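Local atomic coordinates of chorismatase (Streptomyces hygroscopicus, PDB entry 4BPS), a protein that hydrolyses chorismate to (3R,4R)-3,4-dihydroxy-3,4-dihydrobenzoate and pyruvate, a step in the biosynthesis of the immunosuppressants FK506 and FK520. Residues L125-G130 / G169-A174; V265-M270 / A315-T320; L296-R301 / D307-V312. All blocks are in the same frame, centred on the assembly; numbering follows the deposited sequence. Where two conformers were deposited one is given.

Interaction 1 (L125-G130 / G169-A174); sequences LTRSLG and GGIDPA
Ile171 CD1 lies at the edge of the Arg127 guanidinium, near the guanidinium plane, and Gly169 O stands oblique to it. Both approaches are loose and both are made by NH1 of Arg127, which lies 4.0 Å from Gly169 O and 4.2 Å from Ile171 CD1. Neither is a hydrogen bond; the stronger polar partner of this arginine is Gln124, one turn back on its own helix, whose OE1 accepts from NH2. The chain of Arg127 bends at chi3 (-63°), which turns the guanidinium back toward Gln124 while NH1 faces the other segment. Ile171 presents only the tip of its longer branch. The nearest CA atoms, of Arg127 and Gly169, are 10.2 Å apart. Each segment carries a helix end: Gly130, with positive phi, is the C-prime residue of a Schellman motif closing helix 112-129, and Gly170 plays the same part after helix 154-169. Beyond it, Asp172 OD1 accepts from Ala174 N at 2.9 Å in an Asx turn. The contact brings the C-terminal ends of the two helices side by side at the surface, with Leu125 and Leu129 packed on strand 90-94, Thr126 on strand 189-196, and Ile171 on Leu166 of helix 154-169.

Interaction 2 (V265-M270 / A315-T320); sequences VALDNM and ARLSST
Arg316 reaches across to helix 259-274 and engages two successive residues, Leu267 with a face of its guanidinium and Asp268 with the edge. NH2 of Arg316 stands 2.8 Å from Asp268 OD1 in a salt bridge and donates with an N-H...O angle of 143°. It approaches almost in line with the C-O bond, but the oxygen is tilted from the guanidinium plane and the two flat groups are turned 51° apart. Leu267 CB lies 3.5 Å above the guanidinium plane, displaced toward the rim, and Leu267 CD1 rests on Arg316 CD at 4.0 Å. Extended at chi2 and bent at chi3 (65°), the arginine carries its guanidinium over Leu267 CB to Asp268. Farther in, Leu267 CD2 touches Leu317 CD2 at 4.1 Å, the two leucines crossing at about a right angle. The contact ties the helix to the helix-to-strand connection of the beta-alpha-beta unit, the loop from helix 306-314 to strand 323-327, with an ion pair outside and leucines inside. The firmer ion pair of Arg316 NH1 is with Glu264, one turn before Asp268, and its bond to Asp268 OD1 is weak; the two acids probably fix the guanidinium together. Met270, present as selenomethionine, packs on Ile339 of strand 337-343, the strand of the proton acceptor Glu338, whose side chain is about 10 Å from that of Leu267. Asn269 ND2 donates to the backbone oxygens of Ala246 and Ile248.

Interaction 3 (L296-R301 / D307-V312); sequences LKVYVR and DTVRRV
A buried, wholly apolar helix-on-sheet contact joins Val298 and Val300 of strand 296-300 to Val309 of helix 306-314, the two elements following one another closely in the chain. Val309 stands on the inner side of its helix and offers CG1 to both strand valines. Val298 CG1 lies 3.5 Å from Val309 CG1, closer than methyl carbons ordinarily pack, the two side chains passing alongside in opposite senses. The approach of Val300 is different: it comes tip to tip, its CG2 3.9 Å from Val309 CG1 and 4.1 Å from Val309 CB. The two strand residues therefore use different branches. In Val298 the touching methyl is the one anti to the backbone N (chi1 179°), whereas in Val300 it is CG2, beside that residue's own backbone N and anti to its carbonyl carbon. Val309 also holds CG1 anti to its backbone N (chi1 167°), which turns this methyl onto both strand side chains. Strand 296-300, helix 306-314 and strand 323-327 form a beta-alpha-beta crossover in this chain of the YjgF fold, the two strands parallel and the helix covering one face of the sheet; here the helix returns onto the first strand. Val337 touches both Val298 and Val309; its strand, 337-343, also carries the proton acceptor Glu338, about 7 Å from Val298 between side chains. Val259 of helix 259-274 packs on Val309 too. Tyr299, between Val298 and Val300 on the strand, has its CB directed away from the helix; its OH is hydrogen-bonded to Glu340, an acid that also pairs with Lys297 NZ. On the outer side of the helix, Asp307 OD2 and Arg311 NH1 form a salt bridge of 2.8 Å, the oxygen lying in the guanidinium plane but the nitrogen above the carboxylate plane.

Overall arrangement
From the N terminus, interaction 1 comes first: it closes a loop of 38 residues, joins two helix ends in the N-terminal family region, and is complete before the others begin. Interaction 2 opens next on helix 259-274 and closes beyond helix 306-314; interaction 3 lies nested inside that loop. Together these two join helix 259-274, helix 306-314 and strand 296-300. Their centres are about 10 Å apart, and they share packing through Leu296, which meets both Leu317 and Met270, and through Leu267 against Val312. Interaction 1 is on the opposite side of the chain's centre, about 33 Å from interaction 2 and 34 Å from interaction 3, centre to centre.

Interaction 1 (L125-G130 / G169-A174)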
ATOM      1  N   LEU A 125     -11.170  13.168   7.262  1.00  7.26           N
ATOM      2  CA  LEU A 125     -10.636  14.089   6.270  1.00  7.53           C
ATOM      3  C   LEU A 125     -11.226  13.795   4.883  1.00  7.33           C
ATOM      4  O   LEU A 125     -11.590  14.700   4.134  1.00  7.60           O
ATOM      5  CB  LEU A 125      -9.104  13.998   6.195  1.00  8.52           C
ATOM      6  CG  LEU A 125      -8.468  15.037   5.261  1.00  9.28           C
ATOM      7  CD1 LEU A 125      -8.588  16.434   5.851  1.00 10.30           C
ATOM      8  CD2 LEU A 125      -7.002  14.677   4.985  1.00 10.36           C
ATOM      9  N   THR A 126     -11.295  12.516   4.524  1.00  7.67           N
ATOM     10  CA  THR A 126     -11.863  12.171   3.232  1.00  9.21           C
ATOM     11  C   THR A 126     -13.312  12.628   3.155  1.00  8.62           C
ATOM     12  O   THR A 126     -13.752  13.116   2.109  1.00  9.23           O
ATOM     13  CB  THR A 126     -11.714  10.675   2.897  1.00 12.35           C
ATOM     14  OG1 THR A 126     -12.440   9.873   3.829  1.00 14.00           O
ATOM     15  CG2 THR A 126     -10.234  10.259   2.830  1.00 13.62           C
ATOM     16  N   ARG A 127     -14.057  12.501   4.245  1.00  9.33           N
ATOM     17  CA  ARG A 127     -15.434  12.993   4.245  1.00 10.53           C
ATOM     18  C   ARG A 127     -15.488  14.523   4.152  1.00 10.82           C
ATOM     19  O   ARG A 127     -16.224  15.081   3.322  1.00 11.82           O
ATOM     20  CB  ARG A 127     -16.170  12.515   5.494  1.00 12.22           C
ATOM     21  CG  ARG A 127     -16.469  11.057   5.488  1.00 15.66           C
ATOM     22  CD  ARG A 127     -17.440  10.705   6.595  1.00 18.48           C
ATOM     23  NE  ARG A 127     -16.921  10.949   7.948  1.00 20.94           N
ATOM     24  CZ  ARG A 127     -16.295  10.040   8.700  1.00 22.10           C
ATOM     25  NH1 ARG A 127     -16.088   8.803   8.253  1.00 25.23           N
ATOM     26  NH2 ARG A 127     -15.885  10.372   9.912  1.00 19.46           N
ATOM     27  N   SER A 128     -14.712  15.206   4.997  1.00 10.04           N
ATOM     28  CA  SER A 128     -14.768  16.658   5.066  0.54 10.77           C
ATOM     29  C   SER A 128     -14.323  17.339   3.772  1.00  9.32           C
ATOM     30  O   SER A 128     -14.912  18.339   3.363  1.00 10.86           O
ATOM     31  CB  SER A 128     -13.892  17.147   6.214  0.54 13.56           C
ATOM     32  OG  SER A 128     -13.889  18.555   6.268  0.54 15.99           O
ATOM     33  N   LEU A 129     -13.284  16.797   3.132  1.00  7.65           N
ATOM     34  CA  LEU A 129     -12.787  17.392   1.900  1.00  7.28           C
ATOM     35  C   LEU A 129     -13.610  16.977   0.681  1.00  7.15           C
ATOM     36  O   LEU A 129     -13.505  17.607  -0.375  1.00  8.55           O
ATOM     37  CB  LEU A 129     -11.327  17.032   1.663  1.00  7.72           C
ATOM     38  CG  LEU A 129     -10.295  17.627   2.626  1.00  9.53           C
ATOM     39  CD1 LEU A 129      -8.898  17.154   2.257  1.00  9.80           C
ATOM     40  CD2 LEU A 129     -10.307  19.132   2.629  1.00 12.15           C
ATOM     41  N   GLY A 130     -14.408  15.910   0.792  1.00  7.25           N
ATOM     42  CA  GLY A 130     -15.222  15.461  -0.329  1.00  8.01           C
ATOM     43  C   GLY A 130     -14.532  14.446  -1.234  1.00  6.72           C
ATOM     44  O   GLY A 130     -14.788  14.459  -2.443  1.00  7.53           O
ATOM     45  N   GLY A 169     -16.369   4.897  12.389  1.00  8.71           N
ATOM     46  CA  GLY A 169     -16.760   5.690  11.243  1.00 10.42           C
ATOM     47  C   GLY A 169     -17.967   5.143  10.522  1.00 12.26           C
ATOM     48  O   GLY A 169     -18.412   5.750   9.546  1.00 14.13           O
ATOM     49  N   GLY A 170     -18.513   4.011  10.980  1.00 12.43           N
ATOM     50  CA  GLY A 170     -19.606   3.361  10.262  1.00 13.11           C
ATOM     51  C   GLY A 170     -19.180   2.908   8.869  1.00 12.92           C
ATOM     52  O   GLY A 170     -19.962   2.957   7.904  1.00 15.13           O
ATOM     53  N   ILE A 171     -17.933   2.464   8.749  1.00 10.39           N
ATOM     54  CA  ILE A 171     -17.361   2.109   7.456  1.00  9.63           C
ATOM     55  C   ILE A 171     -17.603   0.621   7.152  1.00  8.99           C
ATOM     56  O   ILE A 171     -17.279  -0.247   7.969  1.00  9.23           O
ATOM     57  CB  ILE A 171     -15.829   2.390   7.444  1.00  9.69           C
ATOM     58  CG1 ILE A 171     -15.506   3.862   7.795  1.00 12.99           C
ATOM     59  CG2 ILE A 171     -15.200   1.997   6.108  1.00  9.74           C
ATOM     60  CD1 ILE A 171     -15.927   4.884   6.753  1.00 15.34           C
ATOM     61  N   ASP A 172     -18.142   0.338   5.975  1.00  8.46           N
ATOM     62  CA  ASP A 172     -18.324  -1.028   5.512  1.00  8.65           C
ATOM     63  C   ASP A 172     -16.956  -1.613   5.143  1.00  7.49           C
ATOM     64  O   ASP A 172     -16.261  -1.058   4.282  1.00  7.10           O
ATOM     65  CB  ASP A 172     -19.237  -0.983   4.289  1.00 10.70           C
ATOM     66  CG  ASP A 172     -19.510  -2.345   3.668  1.00 12.15           C
ATOM     67  OD1 ASP A 172     -18.859  -3.347   3.987  1.00 11.02           O
ATOM     68  OD2 ASP A 172     -20.416  -2.409   2.814  1.00 15.40           O
ATOM     69  N   PRO A 173     -16.540  -2.746   5.772  1.00  7.22           N
ATOM     70  CA  PRO A 173     -15.211  -3.303   5.444  1.00  7.41           C
ATOM     71  C   PRO A 173     -15.023  -3.602   3.958  1.00  6.58           C
ATOM     72  O   PRO A 173     -13.896  -3.537   3.485  1.00  6.40           O
ATOM     73  CB  PRO A 173     -15.149  -4.589   6.294  1.00  8.64           C
ATOM     74  CG  PRO A 173     -16.601  -4.946   6.550  1.00 10.43           C
ATOM     75  CD  PRO A 173     -17.284  -3.602   6.706  1.00  9.11           C
ATOM     76  N   ALA A 174     -16.102  -3.911   3.240  1.00  7.02           N
ATOM     77  CA  ALA A 174     -15.984  -4.210   1.814  1.00  7.98           C
ATOM     78  C   ALA A 174     -15.549  -2.984   0.998  1.00  7.54           C
ATOM     79  O   ALA A 174     -15.119  -3.136  -0.153  1.00  8.35           O
ATOM     80  CB  ALA A 174     -17.299  -4.779   1.283  1.00  9.38           C
TER

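Interaction 2 (V265-M270 / A315-T320)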
ATOM      1  N   VAL A 265       4.219 -18.173  -5.742  1.00  5.64           N
ATOM      2  CA  VAL A 265       2.798 -18.128  -5.436  1.00  5.98           C
ATOM      3  C   VAL A 265       2.294 -16.687  -5.318  1.00  5.68           C
ATOM      4  O   VAL A 265       1.181 -16.374  -5.732  1.00  5.78           O
ATOM      5  CB  VAL A 265       2.464 -18.958  -4.176  1.00  6.51           C
ATOM      6  CG1 VAL A 265       1.020 -18.735  -3.736  1.00  7.58           C
ATOM      7  CG2 VAL A 265       2.706 -20.438  -4.481  1.00  7.22           C
ATOM      8  N   ALA A 266       3.099 -15.788  -4.746  1.00  5.56           N
ATOM      9  CA  ALA A 266       2.723 -14.378  -4.688  1.00  5.54           C
ATOM     10  C   ALA A 266       2.488 -13.847  -6.097  1.00  5.40           C
ATOM     11  O   ALA A 266       1.496 -13.165  -6.372  1.00  5.62           O
ATOM     12  CB  ALA A 266       3.799 -13.568  -3.972  1.00  6.34           C
ATOM     13  N   LEU A 267       3.415 -14.134  -7.011  1.00  5.56           N
ATOM     14  CA  LEU A 267       3.269 -13.695  -8.397  1.00  5.74           C
ATOM     15  C   LEU A 267       2.060 -14.371  -9.055  1.00  5.29           C
ATOM     16  O   LEU A 267       1.345 -13.738  -9.820  1.00  5.35           O
ATOM     17  CB  LEU A 267       4.562 -13.960  -9.153  1.00  6.57           C
ATOM     18  CG  LEU A 267       5.729 -13.048  -8.755  1.00  7.17           C
ATOM     19  CD1 LEU A 267       7.050 -13.613  -9.311  1.00  8.29           C
ATOM     20  CD2 LEU A 267       5.498 -11.644  -9.244  1.00  9.21           C
ATOM     21  N   ASP A 268       1.847 -15.666  -8.775  1.00  5.36           N
ATOM     22  CA  ASP A 268       0.648 -16.343  -9.270  1.00  5.72           C
ATOM     23  C   ASP A 268      -0.618 -15.648  -8.776  1.00  5.09           C
ATOM     24  O   ASP A 268      -1.581 -15.495  -9.532  1.00  5.81           O
ATOM     25  CB  ASP A 268       0.569 -17.800  -8.797  1.00  6.59           C
ATOM     26  CG  ASP A 268       1.613 -18.711  -9.390  1.00  8.12           C
ATOM     27  OD1 ASP A 268       2.282 -18.356 -10.375  1.00  8.16           O
ATOM     28  OD2 ASP A 268       1.734 -19.831  -8.822  1.00  9.54           O
ATOM     29  N   ASN A 269      -0.637 -15.259  -7.499  1.00  5.06           N
ATOM     30  CA  ASN A 269      -1.812 -14.588  -6.947  1.00  5.28           C
ATOM     31  C   ASN A 269      -2.021 -13.236  -7.630  1.00  5.15           C
ATOM     32  O   ASN A 269      -3.156 -12.856  -7.974  1.00  5.70           O
ATOM     33  CB  ASN A 269      -1.652 -14.386  -5.445  1.00  5.62           C
ATOM     34  CG  ASN A 269      -2.036 -15.633  -4.639  1.00  6.65           C
ATOM     35  OD1 ASN A 269      -2.948 -16.364  -5.017  1.00  8.80           O
ATOM     36  ND2 ASN A 269      -1.403 -15.820  -3.476  1.00  6.69           N
HETATM   37  N   MSE A 270      -0.941 -12.492  -7.870  1.00  5.41           N
HETATM   38  CA  MSE A 270      -1.053 -11.225  -8.571  0.68  5.78           C
HETATM   39  C   MSE A 270      -1.619 -11.446  -9.978  1.00  5.92           C
HETATM   40  O   MSE A 270      -2.501 -10.703 -10.415  1.00  5.89           O
HETATM   41  CB  MSE A 270       0.329 -10.567  -8.614  0.68  5.82           C
HETATM   42  CG  MSE A 270       0.385  -9.295  -9.428  0.68  5.85           C
HETATM   43 SE   MSE A 270       2.115  -8.393  -9.329  0.68  5.99          SE
HETATM   44  CE  MSE A 270       1.848  -7.403  -7.673  0.68  6.69           C
ATOM     45  N   ALA A 315      12.472 -13.253 -13.904  1.00  8.39           N
ATOM     46  CA  ALA A 315      12.056 -14.242 -14.869  1.00  8.95           C
ATOM     47  C   ALA A 315      10.591 -14.093 -15.268  1.00  9.42           C
ATOM     48  O   ALA A 315      10.171 -14.698 -16.257  1.00 12.29           O
ATOM     49  CB  ALA A 315      12.291 -15.652 -14.306  1.00  9.94           C
ATOM     50  N   ARG A 316       9.805 -13.348 -14.483  1.00  7.88           N
ATOM     51  CA  ARG A 316       8.381 -13.221 -14.788  1.00  8.24           C
ATOM     52  C   ARG A 316       7.915 -11.804 -15.086  1.00  7.93           C
ATOM     53  O   ARG A 316       6.984 -11.637 -15.871  1.00  9.31           O
ATOM     54  CB  ARG A 316       7.549 -13.830 -13.663  1.00  8.66           C
ATOM     55  CG  ARG A 316       7.757 -15.370 -13.610  1.00  9.05           C
ATOM     56  CD  ARG A 316       7.001 -16.071 -12.501  1.00  9.30           C
ATOM     57  NE  ARG A 316       5.555 -15.982 -12.677  1.00  8.51           N
ATOM     58  CZ  ARG A 316       4.683 -16.502 -11.821  1.00  8.51           C
ATOM     59  NH1 ARG A 316       5.116 -17.109 -10.704  1.00  8.17           N
ATOM     60  NH2 ARG A 316       3.386 -16.359 -12.041  1.00  9.23           N
ATOM     61  N   LEU A 317       8.541 -10.793 -14.473  1.00  7.47           N
ATOM     62  CA  LEU A 317       8.143  -9.404 -14.683  1.00  7.33           C
ATOM     63  C   LEU A 317       8.746  -8.855 -15.978  1.00  7.20           C
ATOM     64  O   LEU A 317       9.712  -9.405 -16.503  1.00  8.61           O
ATOM     65  CB  LEU A 317       8.591  -8.534 -13.499  1.00  7.53           C
ATOM     66  CG  LEU A 317       7.993  -8.941 -12.154  1.00  8.44           C
ATOM     67  CD1 LEU A 317       8.575  -8.069 -11.061  1.00  9.57           C
ATOM     68  CD2 LEU A 317       6.458  -8.905 -12.153  1.00  9.28           C
ATOM     69  N   SER A 318       8.183  -7.773 -16.498  1.00  7.44           N
ATOM     70  CA  SER A 318       8.743  -7.192 -17.703  1.00  8.46           C
ATOM     71  C   SER A 318      10.103  -6.586 -17.412  1.00  8.78           C
ATOM     72  O   SER A 318      10.300  -5.979 -16.341  1.00  9.09           O
ATOM     73  CB  SER A 318       7.812  -6.118 -18.237  1.00  9.74           C
ATOM     74  OG  SER A 318       8.429  -5.419 -19.323  1.00 11.66           O
ATOM     75  N   SER A 319      11.014  -6.682 -18.381  1.00  9.49           N
ATOM     76  CA  SER A 319      12.338  -6.095 -18.197  1.00 11.31           C
ATOM     77  C   SER A 319      12.286  -4.570 -18.099  1.00 10.90           C
ATOM     78  O   SER A 319      13.217  -3.945 -17.576  1.00 13.17           O
ATOM     79  CB  SER A 319      13.272  -6.486 -19.335  1.00 13.63           C
ATOM     80  OG  SER A 319      12.892  -5.876 -20.556  1.00 14.31           O
ATOM     81  N   THR A 320      11.205  -3.952 -18.581  1.00 10.15           N
ATOM     82  CA  THR A 320      11.089  -2.495 -18.534  1.00 11.56           C
ATOM     83  C   THR A 320      10.359  -2.011 -17.281  1.00 10.29           C
ATOM     84  O   THR A 320      10.241  -0.800 -17.094  1.00 12.58           O
ATOM     85  CB  THR A 320      10.382  -1.941 -19.793  1.00 15.11           C
ATOM     86  OG1 THR A 320       9.124  -2.600 -19.954  1.00 17.43           O
ATOM     87  CG2 THR A 320      11.244  -2.150 -21.069  1.00 17.07           C
TER

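Interaction 3 (L296-R301 / D307-V312)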
ATOM      1  N   LEU A 296       6.610  -1.718  -9.147  1.00  5.73           N
ATOM      2  CA  LEU A 296       6.520  -2.778  -8.157  1.00  5.74           C
ATOM      3  C   LEU A 296       7.482  -2.559  -7.010  1.00  5.49           C
ATOM      4  O   LEU A 296       8.634  -2.177  -7.222  1.00  5.96           O
ATOM      5  CB  LEU A 296       6.793  -4.136  -8.792  1.00  6.27           C
ATOM      6  CG  LEU A 296       5.824  -4.528  -9.919  1.00  6.90           C
ATOM      7  CD1 LEU A 296       6.433  -4.319 -11.300  1.00  7.08           C
ATOM      8  CD2 LEU A 296       5.394  -5.975  -9.750  1.00  7.52           C
ATOM      9  N   LYS A 297       6.998  -2.836  -5.808  1.00  5.18           N
ATOM     10  CA  LYS A 297       7.852  -2.958  -4.633  1.00  5.50           C
ATOM     11  C   LYS A 297       7.802  -4.403  -4.172  1.00  5.02           C
ATOM     12  O   LYS A 297       6.713  -4.986  -4.072  1.00  5.25           O
ATOM     13  CB  LYS A 297       7.429  -1.999  -3.522  1.00  6.26           C
ATOM     14  CG  LYS A 297       7.749  -0.543  -3.914  1.00  7.13           C
ATOM     15  CD  LYS A 297       6.688   0.452  -3.505  1.00  7.36           C
ATOM     16  CE  LYS A 297       6.526   0.483  -2.026  1.00  6.92           C
ATOM     17  NZ  LYS A 297       5.242   1.188  -1.636  1.00  6.70           N
ATOM     18  N   VAL A 298       8.979  -4.956  -3.910  1.00  4.73           N
ATOM     19  CA  VAL A 298       9.141  -6.345  -3.522  1.00  5.28           C
ATOM     20  C   VAL A 298       9.799  -6.337  -2.133  1.00  4.77           C
ATOM     21  O   VAL A 298      10.955  -5.930  -2.009  1.00  6.06           O
ATOM     22  CB  VAL A 298      10.008  -7.109  -4.557  1.00  6.09           C
ATOM     23  CG1 VAL A 298      10.189  -8.564  -4.113  1.00  6.87           C
ATOM     24  CG2 VAL A 298       9.377  -7.044  -5.941  1.00  6.90           C
ATOM     25  N   TYR A 299       9.029  -6.727  -1.122  1.00  4.92           N
ATOM     26  CA  TYR A 299       9.499  -6.713   0.251  1.00  5.16           C
ATOM     27  C   TYR A 299      10.030  -8.081   0.593  1.00  5.17           C
ATOM     28  O   TYR A 299       9.343  -9.081   0.336  1.00  5.51           O
ATOM     29  CB  TYR A 299       8.338  -6.380   1.170  1.00  5.62           C
ATOM     30  CG  TYR A 299       7.571  -5.117   0.831  1.00  5.23           C
ATOM     31  CD1 TYR A 299       8.089  -3.853   1.123  1.00  5.79           C
ATOM     32  CD2 TYR A 299       6.294  -5.175   0.260  1.00  5.90           C
ATOM     33  CE1 TYR A 299       7.362  -2.694   0.864  1.00  5.90           C
ATOM     34  CE2 TYR A 299       5.552  -4.026  -0.006  1.00  5.45           C
ATOM     35  CZ  TYR A 299       6.098  -2.782   0.308  1.00  5.49           C
ATOM     36  OH  TYR A 299       5.403  -1.619   0.100  1.00  6.12           O
ATOM     37  N   VAL A 300      11.246  -8.139   1.145  1.00  5.41           N
ATOM     38  CA  VAL A 300      11.919  -9.409   1.395  1.00  5.33           C
ATOM     39  C   VAL A 300      12.437  -9.425   2.818  1.00  5.23           C
ATOM     40  O   VAL A 300      13.169  -8.518   3.241  1.00  5.34           O
ATOM     41  CB  VAL A 300      13.108  -9.611   0.422  1.00  5.91           C
ATOM     42  CG1 VAL A 300      13.757 -10.959   0.639  1.00  6.66           C
ATOM     43  CG2 VAL A 300      12.627  -9.482  -1.051  1.00  6.81           C
ATOM     44  N   ARG A 301      12.063 -10.463   3.572  1.00  5.63           N
ATOM     45  CA  ARG A 301      12.379 -10.519   4.997  1.00  5.71           C
ATOM     46  C   ARG A 301      13.877 -10.659   5.293  1.00  5.74           C
ATOM     47  O   ARG A 301      14.397  -9.977   6.191  1.00  6.18           O
ATOM     48  CB  ARG A 301      11.610 -11.678   5.641  1.00  5.84           C
ATOM     49  CG  ARG A 301      11.979 -11.927   7.120  1.00  6.06           C
ATOM     50  CD  ARG A 301      11.103 -13.015   7.729  1.00  6.35           C
ATOM     51  NE  ARG A 301       9.694 -12.644   7.763  1.00  6.29           N
ATOM     52  CZ  ARG A 301       9.142 -11.884   8.715  1.00  6.36           C
ATOM     53  NH1 ARG A 301       9.857 -11.446   9.750  1.00  6.92           N
ATOM     54  NH2 ARG A 301       7.857 -11.538   8.602  1.00  6.63           N
ATOM     55  N   ASP A 307      18.644 -11.446  -3.433  1.00  9.36           N
ATOM     56  CA  ASP A 307      19.034 -11.764  -4.805  1.00 11.41           C
ATOM     57  C   ASP A 307      18.230 -12.954  -5.353  1.00 10.11           C
ATOM     58  O   ASP A 307      17.892 -12.972  -6.520  1.00 10.17           O
ATOM     59  CB  ASP A 307      20.524 -12.024  -4.928  1.00 15.74           C
ATOM     60  CG  ASP A 307      20.989 -11.929  -6.370  1.00 20.36           C
ATOM     61  OD1 ASP A 307      20.856 -10.834  -6.972  1.00 21.48           O
ATOM     62  OD2 ASP A 307      21.460 -12.947  -6.913  1.00 22.94           O
ATOM     63  N   THR A 308      17.937 -13.937  -4.511  1.00  9.56           N
ATOM     64  CA  THR A 308      17.112 -15.065  -4.899  1.00  9.71           C
ATOM     65  C   THR A 308      15.771 -14.547  -5.435  1.00  8.55           C
ATOM     66  O   THR A 308      15.315 -14.931  -6.523  1.00  8.97           O
ATOM     67  CB  THR A 308      16.885 -15.996  -3.692  1.00 11.00           C
ATOM     68  OG1 THR A 308      18.150 -16.477  -3.230  1.00 13.29           O
ATOM     69  CG2 THR A 308      15.997 -17.179  -4.066  1.00 11.31           C
ATOM     70  N   VAL A 309      15.155 -13.661  -4.665  1.00  7.10           N
ATOM     71  CA  VAL A 309      13.875 -13.105  -5.057  1.00  7.08           C
ATOM     72  C   VAL A 309      13.976 -12.234  -6.308  1.00  6.95           C
ATOM     73  O   VAL A 309      13.117 -12.313  -7.191  1.00  6.85           O
ATOM     74  CB  VAL A 309      13.257 -12.328  -3.871  1.00  7.03           C
ATOM     75  CG1 VAL A 309      12.080 -11.466  -4.307  1.00  6.87           C
ATOM     76  CG2 VAL A 309      12.840 -13.292  -2.776  1.00  7.56           C
ATOM     77  N   ARG A 310      15.027 -11.427  -6.389  1.00  7.13           N
ATOM     78  CA  ARG A 310      15.231 -10.585  -7.561  1.00  8.08           C
ATOM     79  C   ARG A 310      15.214 -11.439  -8.834  1.00  8.28           C
ATOM     80  O   ARG A 310      14.587 -11.060  -9.830  1.00  8.29           O
ATOM     81  CB  ARG A 310      16.554  -9.825  -7.466  1.00  8.83           C
ATOM     82  CG  ARG A 310      16.675  -8.748  -8.533  1.00 10.34           C
ATOM     83  CD  ARG A 310      17.998  -7.970  -8.432  1.00 13.45           C
ATOM     84  NE  ARG A 310      18.174  -7.309  -7.129  1.00 17.80           N
ATOM     85  CZ  ARG A 310      17.619  -6.150  -6.781  1.00 23.52           C
ATOM     86  NH1 ARG A 310      16.856  -5.487  -7.644  1.00 25.58           N
ATOM     87  NH2 ARG A 310      17.842  -5.640  -5.573  1.00 25.87           N
ATOM     88  N   ARG A 311      15.882 -12.592  -8.781  1.00  8.06           N
ATOM     89  CA  ARG A 311      15.992 -13.451  -9.952  1.00  9.10           C
ATOM     90  C   ARG A 311      14.654 -14.111 -10.301  1.00  8.61           C
ATOM     91  O   ARG A 311      14.304 -14.219 -11.484  1.00  9.77           O
ATOM     92  CB  ARG A 311      17.111 -14.498  -9.765  1.00 11.42           C
ATOM     93  CG  ARG A 311      18.512 -13.863  -9.707  1.00 15.23           C
ATOM     94  CD  ARG A 311      19.670 -14.869  -9.781  1.00 22.75           C
ATOM     95  NE  ARG A 311      19.381 -16.134  -9.110  1.00 30.69           N
ATOM     96  CZ  ARG A 311      19.724 -16.424  -7.857  1.00 35.58           C
ATOM     97  NH1 ARG A 311      20.376 -15.531  -7.118  1.00 37.19           N
ATOM     98  NH2 ARG A 311      19.410 -17.612  -7.341  1.00 36.13           N
ATOM     99  N   VAL A 312      13.895 -14.542  -9.299  1.00  8.37           N
ATOM    100  CA  VAL A 312      12.579 -15.092  -9.549  1.00  8.68           C
ATOM    101  C   VAL A 312      11.686 -14.062 -10.208  1.00  8.35           C
ATOM    102  O   VAL A 312      10.974 -14.367 -11.183  1.00  9.74           O
ATOM    103  CB  VAL A 312      11.932 -15.597  -8.233  1.00 10.01           C
ATOM    104  CG1 VAL A 312      10.475 -15.963  -8.458  1.00 11.02           C
ATOM    105  CG2 VAL A 312      12.700 -16.786  -7.658  1.00 11.06           C
TER